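Local structure of 361aa long hypothetical D-aminopeptidase (Pyrococcus horikoshii, 2DRH) at residues 186-191 and 319-324. The protein probably acts as an aminopeptidase of the S58 (DmpA-like) family, although its true substrate is not established. Sequence-based numbering, arbitrary orientation.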
loop_
_atom_site.group_PDB
_atom_site.type_symbol
_atom_site.label_atom_id
_atom_site.label_comp_id
_atom_site.label_asym_id
_atom_site.label_seq_id
_atom_site.Cartn_x
_atom_site.Cartn_y
_atom_site.Cartn_z
ATOM N N GLY A 186 7.412 -7.574 26.881
ATOM C CA GLY A 186 8.367 -6.570 27.313
ATOM C C GLY A 186 7.702 -5.211 27.158
ATOM O O GLY A 186 6.815 -5.056 26.325
ATOM N N SER A 187 8.097 -4.222 27.951
ATOM C CA SER A 187 7.476 -2.909 27.823
ATOM C C SER A 187 8.380 -1.781 28.297
ATOM O O SER A 187 9.331 -1.994 29.051
ATOM C CB SER A 187 6.150 -2.870 28.592
ATOM O OG SER A 187 5.328 -1.804 28.126
ATOM N N ALA A 188 8.084 -0.575 27.831
ATOM C CA ALA A 188 8.863 0.597 28.198
ATOM C C ALA A 188 8.160 1.830 27.664
ATOM O O ALA A 188 7.300 1.727 26.794
ATOM C CB ALA A 188 10.278 0.501 27.618
ATOM N N SER A 189 8.524 2.995 28.188
ATOM C CA SER A 189 7.917 4.240 27.745
ATOM C C SER A 189 8.960 5.342 27.727
ATOM O O SER A 189 10.021 5.217 28.336
ATOM C CB SER A 189 6.772 4.645 28.679
ATOM O OG SER A 189 7.269 5.010 29.951
ATOM N N ARG A 190 8.651 6.418 27.014
ATOM C CA ARG A 190 9.548 7.561 26.911
ATOM C C ARG A 190 8.726 8.834 26.946
ATOM O O ARG A 190 7.593 8.861 26.466
ATOM C CB ARG A 190 10.344 7.505 25.602
ATOM C CG ARG A 190 11.430 6.448 25.579
ATOM C CD ARG A 190 12.485 6.717 26.648
ATOM N NE ARG A 190 13.622 5.806 26.541
ATOM C CZ ARG A 190 13.629 4.547 26.964
ATOM N NH1 ARG A 190 12.554 4.020 27.539
ATOM N NH2 ARG A 190 14.723 3.811 26.813
ATOM N N ILE A 191 9.304 9.883 27.521
ATOM C CA ILE A 191 8.646 11.182 27.617
ATOM C C ILE A 191 9.356 12.125 26.662
ATOM O O ILE A 191 10.579 12.092 26.563
ATOM C CB ILE A 191 8.758 11.757 29.046
ATOM C CG1 ILE A 191 8.063 10.824 30.038
ATOM C CG2 ILE A 191 8.155 13.153 29.101
ATOM C CD1 ILE A 191 6.585 10.644 29.778
ATOM N N VAL A 319 10.545 0.821 21.768
ATOM C CA VAL A 319 10.531 -0.530 21.210
ATOM C C VAL A 319 11.830 -1.267 21.506
ATOM O O VAL A 319 11.800 -2.398 21.962
ATOM C CB VAL A 319 10.296 -0.514 19.677
ATOM C CG1 VAL A 319 10.570 -1.915 19.075
ATOM C CG2 VAL A 319 8.857 -0.103 19.386
ATOM N N GLU A 320 12.968 -0.623 21.264
ATOM C CA GLU A 320 14.251 -1.275 21.511
ATOM C C GLU A 320 14.376 -1.748 22.954
ATOM O O GLU A 320 14.748 -2.898 23.202
ATOM C CB GLU A 320 15.424 -0.347 21.170
ATOM C CG GLU A 320 16.794 -1.025 21.288
ATOM C CD GLU A 320 17.962 -0.119 20.905
ATOM O OE1 GLU A 320 17.756 0.839 20.120
ATOM O OE2 GLU A 320 19.093 -0.377 21.376
ATOM N N GLU A 321 14.071 -0.872 23.912
ATOM C CA GLU A 321 14.178 -1.279 25.296
ATOM C C GLU A 321 13.116 -2.322 25.627
ATOM O O GLU A 321 13.396 -3.290 26.337
ATOM C CB GLU A 321 14.044 -0.083 26.251
ATOM C CG GLU A 321 14.645 -0.373 27.637
ATOM C CD GLU A 321 14.146 0.559 28.734
ATOM O OE1 GLU A 321 14.171 1.794 28.545
ATOM O OE2 GLU A 321 13.735 0.047 29.797
ATOM N N ALA A 322 11.903 -2.133 25.111
ATOM C CA ALA A 322 10.820 -3.074 25.377
ATOM C C ALA A 322 11.208 -4.493 24.965
ATOM O O ALA A 322 10.849 -5.458 25.646
ATOM C CB ALA A 322 9.554 -2.650 24.651
ATOM N N ILE A 323 11.933 -4.618 23.858
ATOM C CA ILE A 323 12.366 -5.929 23.387
ATOM C C ILE A 323 13.352 -6.517 24.383
ATOM O O ILE A 323 13.210 -7.667 24.804
ATOM C CB ILE A 323 13.035 -5.841 21.996
ATOM C CG1 ILE A 323 11.986 -5.461 20.946
ATOM C CG2 ILE A 323 13.699 -7.180 21.642
ATOM C CD1 ILE A 323 12.553 -5.195 19.564
ATOM N N ILE A 324 14.349 -5.725 24.768
ATOM C CA ILE A 324 15.342 -6.193 25.726
ATOM C C ILE A 324 14.672 -6.590 27.051
ATOM O O ILE A 324 14.961 -7.660 27.604
ATOM C CB ILE A 324 16.424 -5.108 25.978
ATOM C CG1 ILE A 324 17.156 -4.797 24.668
ATOM C CG2 ILE A 324 17.399 -5.567 27.048
ATOM C CD1 ILE A 324 17.680 -6.027 23.929
#
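The side chains of R190 and E321 cross at about a right angle, the two end nitrogens of the guanidinium converging on a single carboxylate oxygen. NH2 of R190 lies 2.7 Å from OE1 of E321 and uses that oxygen's anti lone pair; NH1 of R190, at 2.9 Å from the same OE1, comes in from above the carboxylate plane. The guanidinium and carboxylate planes are turned 49° apart. R190 reaches its mate because CG stands anti to the carbonyl carbon (chi1 -73°) and the chain then bends at chi2, swinging the guanidinium back along the strand. There NH1 of R190 also donates to O of S189, 2.9 Å away, while E317 takes NE and the carbonyl of I10 takes NH2, so several bonds fix the rotation of the buried group. A leucine in its place would probably leave the carboxylates of E321 and E317 without their cationic mate. OE2 of E321 is held separately by N19 and N325. Beside the ion pair the packing is close and plain: CB of A322 rests 3.8 Å from CA of S187, and CA of G186 makes a CH···O contact of 3.2 Å with O of A322. A CB on G186 would collide with that oxygen, so the glycine permits the close approach. Segment 319-324 of helix 309-328 thus runs roughly antiparallel (147°) to segment 186-191 of strand 184-193, their axes within 5.7 Å, in helix-on-sheet packing within the alpha/beta core of this S58-family chain.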